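Amino acid adenylation domain-containing protein (Bacillus stratosphericus LAMA 585, PDB 6ULY) is the adenylation domain of a nonribosomal depsipeptide synthetase, probably selecting a keto acid and activating it as the acyl adenylate it is bound to here. Local coordinates at residues 223-234 with 264-272; 413-421 with 431-439. All coordinates share one frame; numbering follows the deposited sequence.

Contact 1: 223-234 with 264-272. With QA7 (5'-O-{(S)-hydroxy[(4-methyl-2-oxopentanoyl)oxy]phosphoryl}adenosine), chain C.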
loop_
_atom_site.group_PDB
_atom_site.type_symbol
_atom_site.label_atom_id
_atom_site.label_comp_id
_atom_site.label_asym_id
_atom_site.label_seq_id
_atom_site.Cartn_x
_atom_site.Cartn_y
_atom_site.Cartn_z
ATOM N N HIS A 223 6.032 6.647 19.440
ATOM C CA HIS A 223 5.607 7.726 18.560
ATOM C C HIS A 223 6.724 8.760 18.481
ATOM O O HIS A 223 7.356 9.089 19.493
ATOM C CB HIS A 223 4.316 8.367 19.077
ATOM C CG HIS A 223 3.643 9.275 18.090
ATOM N ND1 HIS A 223 4.295 10.317 17.466
ATOM C CD2 HIS A 223 2.365 9.308 17.641
ATOM C CE1 HIS A 223 3.453 10.944 16.664
ATOM N NE2 HIS A 223 2.274 10.352 16.752
ATOM N N ILE A 224 6.969 9.267 17.271
ATOM C CA ILE A 224 8.117 10.144 17.050
ATOM C C ILE A 224 8.028 11.382 17.932
ATOM O O ILE A 224 9.049 11.884 18.419
ATOM C CB ILE A 224 8.228 10.508 15.553
ATOM C CG1 ILE A 224 9.603 11.110 15.249
ATOM C CG2 ILE A 224 7.117 11.468 15.130
ATOM C CD1 ILE A 224 10.703 10.074 15.141
ATOM N N GLY A 225 6.816 11.893 18.160
ATOM C CA GLY A 225 6.657 13.019 19.066
ATOM C C GLY A 225 6.948 12.665 20.511
ATOM O O GLY A 225 7.326 13.534 21.306
ATOM N N GLY A 226 6.780 11.397 20.879
ATOM C CA GLY A 226 7.126 10.985 22.224
ATOM C C GLY A 226 8.625 10.868 22.422
ATOM O O GLY A 226 9.161 11.299 23.448
ATOM N N ILE A 227 9.323 10.296 21.443
ATOM C CA ILE A 227 10.746 10.042 21.624
ATOM C C ILE A 227 11.561 11.295 21.329
ATOM O O ILE A 227 12.468 11.646 22.092
ATOM C CB ILE A 227 11.192 8.841 20.764
ATOM C CG1 ILE A 227 12.693 8.583 20.934
ATOM C CG2 ILE A 227 10.846 9.044 19.281
ATOM C CD1 ILE A 227 13.118 8.285 22.373
ATOM N N VAL A 228 11.238 12.011 20.251
ATOM C CA VAL A 228 12.043 13.155 19.838
ATOM C C VAL A 228 11.453 14.449 20.379
ATOM O O VAL A 228 12.100 15.157 21.159
ATOM C CB VAL A 228 12.177 13.230 18.304
ATOM C CG1 VAL A 228 13.037 14.432 17.904
ATOM C CG2 VAL A 228 12.763 11.942 17.753
ATOM N N MET A 229 10.225 14.774 19.966
ATOM C CA MET A 229 9.685 16.097 20.266
ATOM C C MET A 229 9.671 16.379 21.764
ATOM O O MET A 229 9.734 17.544 22.173
ATOM C CB MET A 229 8.275 16.241 19.696
ATOM C CG MET A 229 7.690 17.630 19.880
ATOM S SD MET A 229 6.068 17.838 19.116
ATOM C CE MET A 229 5.078 16.702 20.085
ATOM N N PHE A 230 9.607 15.340 22.597
ATOM C CA PHE A 230 9.561 15.530 24.044
ATOM C C PHE A 230 10.753 14.871 24.725
ATOM O O PHE A 230 11.615 15.585 25.243
ATOM C CB PHE A 230 8.227 15.028 24.597
ATOM C CG PHE A 230 7.208 16.120 24.736
ATOM C CD1 PHE A 230 6.777 16.530 25.983
ATOM C CD2 PHE A 230 6.722 16.777 23.615
ATOM C CE1 PHE A 230 5.862 17.552 26.114
ATOM C CE2 PHE A 230 5.808 17.804 23.740
ATOM C CZ PHE A 230 5.376 18.191 24.992
ATOM N N HIS A 231 10.852 13.543 24.723
ATOM C CA HIS A 231 11.890 12.898 25.520
ATOM C C HIS A 231 13.273 13.453 25.183
ATOM O O HIS A 231 13.996 13.920 26.072
ATOM C CB HIS A 231 11.849 11.383 25.320
ATOM C CG HIS A 231 12.937 10.655 26.045
ATOM N ND1 HIS A 231 13.147 10.783 27.402
ATOM C CD2 HIS A 231 13.885 9.799 25.597
ATOM C CE1 HIS A 231 14.171 10.030 27.760
ATOM N NE2 HIS A 231 14.638 9.424 26.683
ATOM N N LEU A 232 13.655 13.429 23.901
ATOM C CA LEU A 232 14.998 13.882 23.544
ATOM C C LEU A 232 15.131 15.394 23.683
ATOM O O LEU A 232 16.182 15.892 24.101
ATOM C CB LEU A 232 15.355 13.435 22.127
ATOM C CG LEU A 232 15.640 11.940 21.968
ATOM C CD1 LEU A 232 15.969 11.620 20.516
ATOM C CD2 LEU A 232 16.764 11.479 22.886
ATOM N N VAL A 233 14.085 16.144 23.336
ATOM C CA VAL A 233 14.100 17.580 23.596
ATOM C C VAL A 233 14.318 17.841 25.079
ATOM O O VAL A 233 15.040 18.770 25.464
ATOM C CB VAL A 233 12.795 18.229 23.099
ATOM C CG1 VAL A 233 12.572 19.571 23.784
ATOM C CG2 VAL A 233 12.828 18.402 21.590
ATOM N N ASN A 234 13.703 17.022 25.935
ATOM C CA ASN A 234 13.808 17.234 27.374
ATOM C C ASN A 234 15.215 16.931 27.874
ATOM O O ASN A 234 15.785 17.704 28.650
ATOM C CB ASN A 234 12.777 16.371 28.104
ATOM C CG ASN A 234 11.354 16.810 27.837
ATOM O OD1 ASN A 234 11.079 17.996 27.644
ATOM N ND2 ASN A 234 10.436 15.852 27.822
ATOM N N ARG A 264 2.928 20.329 38.331
ATOM C CA ARG A 264 3.063 21.705 37.865
ATOM C C ARG A 264 3.736 21.742 36.495
ATOM O O ARG A 264 4.676 22.503 36.252
ATOM C CB ARG A 264 3.831 22.550 38.884
ATOM C CG ARG A 264 3.213 22.539 40.274
ATOM C CD ARG A 264 3.968 23.440 41.235
ATOM N NE ARG A 264 4.253 22.771 42.504
ATOM C CZ ARG A 264 3.364 22.583 43.475
ATOM N NH1 ARG A 264 2.114 23.006 43.333
ATOM N NH2 ARG A 264 3.724 21.964 44.592
ATOM N N ALA A 265 3.237 20.902 35.588
ATOM C CA ALA A 265 3.830 20.789 34.264
ATOM C C ALA A 265 3.726 22.110 33.517
ATOM O O ALA A 265 2.707 22.804 33.581
ATOM C CB ALA A 265 3.143 19.680 33.467
ATOM N N THR A 266 4.801 22.464 32.814
ATOM C CA THR A 266 4.807 23.649 31.969
ATOM C C THR A 266 4.566 23.331 30.499
ATOM O O THR A 266 4.191 24.231 29.739
ATOM C CB THR A 266 6.139 24.400 32.113
ATOM O OG1 THR A 266 7.193 23.644 31.504
ATOM C CG2 THR A 266 6.468 24.620 33.597
ATOM N N LYS A 267 4.750 22.080 30.084
ATOM C CA LYS A 267 4.515 21.712 28.696
ATOM C C LYS A 267 4.053 20.266 28.626
ATOM O O LYS A 267 4.393 19.445 29.483
ATOM C CB LYS A 267 5.770 21.906 27.833
ATOM C CG LYS A 267 6.922 20.987 28.198
ATOM C CD LYS A 267 8.148 21.245 27.329
ATOM C CE LYS A 267 9.216 20.194 27.579
ATOM N NZ LYS A 267 10.422 20.384 26.745
ATOM N N THR A 268 3.281 19.969 27.583
ATOM C CA THR A 268 2.743 18.638 27.333
ATOM C C THR A 268 2.254 18.621 25.889
ATOM O O THR A 268 2.274 19.645 25.200
ATOM C CB THR A 268 1.622 18.295 28.323
ATOM O OG1 THR A 268 1.292 16.905 28.223
ATOM C CG2 THR A 268 0.378 19.130 28.051
ATOM N N TRP A 269 1.819 17.450 25.430
ATOM C CA TRP A 269 1.281 17.354 24.079
ATOM C C TRP A 269 0.367 16.146 23.961
ATOM O O TRP A 269 0.372 15.246 24.806
ATOM C CB TRP A 269 2.397 17.255 23.034
ATOM C CG TRP A 269 2.936 15.874 22.847
ATOM C CD1 TRP A 269 3.782 15.201 23.678
ATOM C CD2 TRP A 269 2.683 15.003 21.740
ATOM N NE1 TRP A 269 4.066 13.959 23.162
ATOM C CE2 TRP A 269 3.405 13.816 21.969
ATOM C CE3 TRP A 269 1.914 15.110 20.576
ATOM C CZ2 TRP A 269 3.376 12.743 21.083
ATOM C CZ3 TRP A 269 1.890 14.047 19.699
ATOM C CH2 TRP A 269 2.614 12.879 19.957
ATOM N N ALA A 270 -0.408 16.140 22.881
ATOM C CA ALA A 270 -1.265 15.021 22.518
ATOM C C ALA A 270 -1.842 15.294 21.130
ATOM O O ALA A 270 -1.893 16.451 20.698
ATOM C CB ALA A 270 -2.398 14.826 23.538
ATOM N N PRO A 271 -2.268 14.253 20.416
ATOM C CA PRO A 271 -3.062 14.474 19.203
ATOM C C PRO A 271 -4.413 15.075 19.554
ATOM O O PRO A 271 -4.839 15.107 20.710
ATOM C CB PRO A 271 -3.204 13.074 18.592
ATOM C CG PRO A 271 -2.099 12.263 19.214
ATOM C CD PRO A 271 -1.913 12.833 20.589
ATOM N N ASN A 272 -5.103 15.550 18.518
ATOM C CA ASN A 272 -6.340 16.291 18.740
ATOM C C ASN A 272 -7.386 15.460 19.479
ATOM O O ASN A 272 -8.237 16.022 20.178
ATOM C CB ASN A 272 -6.900 16.777 17.404
ATOM C CG ASN A 272 -8.031 17.768 17.574
ATOM O OD1 ASN A 272 -7.804 18.933 17.909
ATOM N ND2 ASN A 272 -9.258 17.312 17.345
HETATM C C01 QA7 C . 3.746 16.977 15.776
HETATM C C02 QA7 C . 3.956 15.517 15.924
HETATM C C03 QA7 C . 5.338 15.241 16.449
HETATM C C04 QA7 C . 3.578 14.932 14.601
HETATM C C05 QA7 C . 4.415 13.817 14.060
HETATM C C06 QA7 C . 3.750 12.558 13.610
HETATM C C10 QA7 C . 2.789 11.763 10.369
HETATM C C11 QA7 C . 1.620 12.060 9.708
HETATM C C12 QA7 C . 1.854 13.303 8.751
HETATM C C13 QA7 C . 0.753 13.831 8.674
HETATM C C14 QA7 C . -0.049 13.496 10.073
HETATM C C16 QA7 C . 0.785 14.979 11.738
HETATM C C18 QA7 C . -0.641 16.563 11.679
HETATM C C19 QA7 C . -1.435 17.696 11.828
HETATM C C21 QA7 C . -2.800 16.963 10.222
HETATM C C23 QA7 C . -1.004 15.662 10.771
HETATM N N15 QA7 C . -0.100 14.676 10.839
HETATM N N17 QA7 C . 0.473 16.128 12.263
HETATM N N20 QA7 C . -2.478 17.854 11.088
HETATM N N22 QA7 C . -2.109 15.895 10.047
HETATM N N24 QA7 C . -1.072 18.665 12.770
HETATM O O07 QA7 C . 4.427 11.563 12.998
HETATM O O09 QA7 C . 2.661 10.664 11.192
HETATM O O25 QA7 C . 0.588 12.585 10.655
HETATM O O26 QA7 C . -0.130 13.300 7.666
HETATM O O27 QA7 C . 2.462 13.015 7.405
HETATM O O28 QA7 C . 3.555 9.336 13.139
HETATM O O29 QA7 C . 4.875 9.814 11.402
HETATM O O30 QA7 C . 2.644 12.449 13.793
HETATM O O31 QA7 C . 5.536 13.956 13.957
HETATM P P08 QA7 C . 3.838 10.337 12.181
#

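Contact 2: 413-421 with 431-439. With SO4 (sulfate ion), chain K.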
loop_
_atom_site.group_PDB
_atom_site.type_symbol
_atom_site.label_atom_id
_atom_site.label_comp_id
_atom_site.label_asym_id
_atom_site.label_seq_id
_atom_site.Cartn_x
_atom_site.Cartn_y
_atom_site.Cartn_z
ATOM N N LYS A 413 12.188 20.334 3.046
ATOM C CA LYS A 413 13.635 20.273 2.917
ATOM C C LYS A 413 14.262 20.711 4.231
ATOM O O LYS A 413 13.830 21.700 4.834
ATOM C CB LYS A 413 14.139 21.170 1.782
ATOM C CG LYS A 413 15.626 20.996 1.467
ATOM C CD LYS A 413 16.237 22.225 0.775
ATOM C CE LYS A 413 15.376 22.744 -0.351
ATOM N NZ LYS A 413 16.091 23.768 -1.169
ATOM N N GLY A 414 15.279 19.980 4.676
ATOM C CA GLY A 414 15.992 20.365 5.865
ATOM C C GLY A 414 16.930 19.298 6.378
ATOM O O GLY A 414 17.105 18.234 5.773
ATOM N N PRO A 415 17.555 19.571 7.521
ATOM C CA PRO A 415 18.525 18.638 8.100
ATOM C C PRO A 415 17.931 17.572 9.005
ATOM O O PRO A 415 18.696 16.784 9.570
ATOM C CB PRO A 415 19.426 19.578 8.905
ATOM C CG PRO A 415 18.480 20.640 9.390
ATOM C CD PRO A 415 17.455 20.819 8.302
ATOM N N THR A 416 16.609 17.532 9.165
ATOM C CA THR A 416 15.962 16.592 10.070
ATOM C C THR A 416 15.474 15.336 9.364
ATOM O O THR A 416 14.874 14.470 10.010
ATOM C CB THR A 416 14.777 17.263 10.774
ATOM O OG1 THR A 416 13.698 17.426 9.847
ATOM C CG2 THR A 416 15.166 18.624 11.322
ATOM N N THR A 417 15.716 15.217 8.061
ATOM C CA THR A 417 15.167 14.109 7.294
ATOM C C THR A 417 15.903 12.813 7.613
ATOM O O THR A 417 17.119 12.799 7.818
ATOM C CB THR A 417 15.252 14.415 5.797
ATOM O OG1 THR A 417 14.453 15.568 5.496
ATOM C CG2 THR A 417 14.752 13.245 4.977
ATOM N N MET A 418 15.145 11.720 7.660
ATOM C CA MET A 418 15.708 10.398 7.887
ATOM C C MET A 418 16.769 10.064 6.842
ATOM O O MET A 418 16.829 10.657 5.763
ATOM C CB MET A 418 14.602 9.343 7.821
ATOM C CG MET A 418 13.858 9.351 6.491
ATOM S SD MET A 418 12.844 7.889 6.201
ATOM C CE MET A 418 12.197 8.263 4.578
ATOM N N LYS A 419 17.602 9.070 7.168
ATOM C CA LYS A 419 18.457 8.479 6.147
ATOM C C LYS A 419 17.626 7.814 5.057
ATOM O O LYS A 419 18.058 7.742 3.901
ATOM C CB LYS A 419 19.402 7.444 6.758
ATOM C CG LYS A 419 20.430 7.987 7.726
ATOM C CD LYS A 419 21.464 6.914 8.026
ATOM C CE LYS A 419 22.441 7.350 9.097
ATOM N NZ LYS A 419 23.476 6.310 9.350
ATOM N N GLY A 420 16.445 7.315 5.410
ATOM C CA GLY A 420 15.588 6.622 4.472
ATOM C C GLY A 420 14.938 5.407 5.099
ATOM O O GLY A 420 15.277 5.023 6.226
ATOM N N TYR A 421 13.984 4.814 4.389
ATOM C CA TYR A 421 13.397 3.561 4.832
ATOM C C TYR A 421 14.412 2.435 4.682
ATOM O O TYR A 421 15.091 2.318 3.659
ATOM C CB TYR A 421 12.141 3.241 4.026
ATOM C CG TYR A 421 11.085 4.319 4.058
ATOM C CD1 TYR A 421 10.472 4.687 5.252
ATOM C CD2 TYR A 421 10.687 4.960 2.891
ATOM C CE1 TYR A 421 9.503 5.666 5.282
ATOM C CE2 TYR A 421 9.717 5.940 2.912
ATOM C CZ TYR A 421 9.130 6.291 4.108
ATOM O OH TYR A 421 8.165 7.267 4.126
ATOM N N VAL A 431 9.779 9.156 -2.016
ATOM C CA VAL A 431 9.646 10.252 -1.062
ATOM C C VAL A 431 10.759 11.276 -1.247
ATOM O O VAL A 431 10.547 12.475 -1.040
ATOM C CB VAL A 431 9.623 9.737 0.392
ATOM C CG1 VAL A 431 8.481 8.756 0.593
ATOM C CG2 VAL A 431 10.962 9.101 0.775
ATOM N N PHE A 432 11.954 10.824 -1.621
ATOM C CA PHE A 432 13.092 11.723 -1.814
ATOM C C PHE A 432 13.075 12.221 -3.256
ATOM O O PHE A 432 13.554 11.541 -4.167
ATOM C CB PHE A 432 14.405 11.021 -1.483
ATOM C CG PHE A 432 14.580 10.691 -0.017
ATOM C CD1 PHE A 432 13.979 11.463 0.966
ATOM C CD2 PHE A 432 15.352 9.607 0.372
ATOM C CE1 PHE A 432 14.141 11.153 2.308
ATOM C CE2 PHE A 432 15.518 9.294 1.711
ATOM C CZ PHE A 432 14.913 10.069 2.678
ATOM N N GLN A 433 12.517 13.412 -3.465
ATOM C CA GLN A 433 12.467 14.024 -4.783
ATOM C C GLN A 433 13.763 14.794 -5.037
ATOM O O GLN A 433 14.667 14.835 -4.199
ATOM C CB GLN A 433 11.244 14.933 -4.906
ATOM C CG GLN A 433 9.924 14.292 -4.461
ATOM C CD GLN A 433 9.433 13.198 -5.399
ATOM O OE1 GLN A 433 10.191 12.666 -6.209
ATOM N NE2 GLN A 433 8.152 12.860 -5.288
ATOM N N ALA A 434 13.859 15.417 -6.209
ATOM C CA ALA A 434 15.097 16.078 -6.599
ATOM C C ALA A 434 15.332 17.343 -5.783
ATOM O O ALA A 434 14.393 18.066 -5.438
ATOM C CB ALA A 434 15.072 16.423 -8.088
ATOM N N ASP A 435 16.604 17.599 -5.476
ATOM C CA ASP A 435 17.036 18.840 -4.843
ATOM C C ASP A 435 16.711 18.856 -3.354
ATOM O O ASP A 435 16.538 19.928 -2.764
ATOM C CB ASP A 435 16.403 20.047 -5.541
ATOM C CG ASP A 435 17.160 21.338 -5.273
ATOM O OD1 ASP A 435 18.359 21.406 -5.620
ATOM O OD2 ASP A 435 16.558 22.283 -4.718
ATOM N N GLY A 436 16.626 17.676 -2.741
ATOM C CA GLY A 436 16.503 17.578 -1.300
ATOM C C GLY A 436 15.100 17.695 -0.753
ATOM O O GLY A 436 14.939 17.941 0.447
ATOM N N TRP A 437 14.076 17.519 -1.584
ATOM C CA TRP A 437 12.694 17.724 -1.168
ATOM C C TRP A 437 12.066 16.393 -0.776
ATOM O O TRP A 437 11.953 15.487 -1.608
ATOM C CB TRP A 437 11.884 18.392 -2.277
ATOM C CG TRP A 437 12.241 19.825 -2.463
ATOM C CD1 TRP A 437 12.950 20.366 -3.494
ATOM C CD2 TRP A 437 11.916 20.909 -1.585
ATOM N NE1 TRP A 437 13.084 21.720 -3.315
ATOM C CE2 TRP A 437 12.458 22.079 -2.151
ATOM C CE3 TRP A 437 11.215 21.004 -0.376
ATOM C CZ2 TRP A 437 12.322 23.330 -1.554
ATOM C CZ3 TRP A 437 11.083 22.247 0.217
ATOM C CH2 TRP A 437 11.634 23.394 -0.371
ATOM N N PHE A 438 11.647 16.288 0.488
ATOM C CA PHE A 438 10.957 15.105 0.981
ATOM C C PHE A 438 9.459 15.256 0.752
ATOM O O PHE A 438 8.859 16.257 1.155
ATOM C CB PHE A 438 11.231 14.871 2.468
ATOM C CG PHE A 438 10.411 13.762 3.048
ATOM C CD1 PHE A 438 10.835 12.450 2.954
ATOM C CD2 PHE A 438 9.193 14.027 3.650
ATOM C CE1 PHE A 438 10.071 11.422 3.472
ATOM C CE2 PHE A 438 8.424 13.001 4.170
ATOM C CZ PHE A 438 8.864 11.698 4.080
ATOM N N HIS A 439 8.860 14.251 0.121
ATOM C CA HIS A 439 7.448 14.268 -0.238
ATOM C C HIS A 439 6.635 13.692 0.914
ATOM O O HIS A 439 6.768 12.509 1.241
ATOM C CB HIS A 439 7.219 13.461 -1.516
ATOM C CG HIS A 439 5.911 13.741 -2.185
ATOM N ND1 HIS A 439 5.699 14.858 -2.964
ATOM C CD2 HIS A 439 4.750 13.044 -2.204
ATOM C CE1 HIS A 439 4.463 14.840 -3.430
ATOM N NE2 HIS A 439 3.865 13.750 -2.983
HETATM S S SO4 K . 2.743 12.628 -6.327
HETATM O O1 SO4 K . 4.119 12.212 -6.549
HETATM O O2 SO4 K . 1.940 12.316 -7.481
HETATM O O3 SO4 K . 2.673 14.047 -6.080
HETATM O O4 SO4 K . 2.232 11.930 -5.186
#

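Contact 1: 223-234 with 264-272
His223 ND1, on an imidazole ring that has Trp269 CH2 over one face, accepts from Gly225 N (3.1 Å, 158°), an N-cap bond that fixes the rotation of the imidazole at the start of helix 224-237, the donor tilted slightly from the ring plane. Trp269 points its six-membered edge at the centre of that imidazole face, a T-shaped pair with planes at 71°, while His223 CE1 lies 3.3 Å from the acyl carbonyl oxygen O30 of QA7. Gly225 has no side chain, and its backbone C comes within 3.6 Å of Trp269 CZ2. Over one indole face lies Met229 CE, 3.7 Å from the centroid of the five-membered ring; the bend at chi3 brings this methyl there, and Met229 SD meets QA7 C03 at 3.8 Å. Phe230 is inclined to the indole, with Trp269 CD1 over the rim of one phenyl face and the main chain of Thr268 close to Phe230 CZ. Trp269 NE1 is satisfied by Asp217 OD1. Helix and strand segments run antiparallel (173°), their axes 9.8 Å apart. Strand 267-270 lies between parallel strands 214-217 and 297-301; helix 224-237 forms the crossover of a right-handed beta-alpha-beta unit between 214-217 and 240-243, and Val228 and Leu232 pack on helix 193-207.

Contact 2: 413-421 with 431-439
Over one face of the Trp437 indole lies Lys413 CE, a CH-pi contact 3.7 Å from the six-membered centroid, with Ala434 O at the ring edge. Phe432 has Lys419 O near its plane at the edge, Val431 CG2 over one face, and Thr417 CG2 approaching obliquely at 3.4 Å from CE1. Tyr421 carries Met418 CE over the centre of one ring face and Val431 CG1 at its edge. The segments hold the end of the A6 and the start of the A7 sequence motifs of adenylation domains, and a type II beta turn, Gln433 to Gly436, leads into strand 438-447, antiparallel to 408-413. Met418 CE is the shared apolar tip, 3.8 Å from Phe432 CZ and 4.0 Å from Phe438 CE1; its chain extends straight beyond CG after a first torsion of 58°. Tyr421 OH is hydrogen-bonded to Glu335 OE2, and Lys419 NZ reaches Asp171 O and Ser173 OG. Phe432 O makes a weak bond to Lys119 NZ of the second subunit. A bend at chi3 (-46°) lays the end of the Lys413 chain across the indole, leaving Lys413 NZ in a long salt bridge with Asp435 OD2 at 3.9 Å.

Overall arrangement
Contact 1 and contact 2 follow one another along the chain, their centres 24 Å apart and their nearest atoms about 8 Å apart, without touching. Contact 1 lines the acyl end of the adenylate pocket: besides its other pocket residues, Ile224 CG2 comes 3.2 Å from the keto oxygen O31 of QA7. Contact 2 stands farther off, with the Phe438 side chain about 7 Å from QA7, but strand 438-447 continues to Asp442, whose OD1 is hydrogen-bonded to the ligand. Glu335, the partner of Tyr421, directly follows Ser334, whose N also binds QA7. Helix 193-207 touches both: Val228 of contact 1 and Thr416 of contact 2 pack on its Asn199.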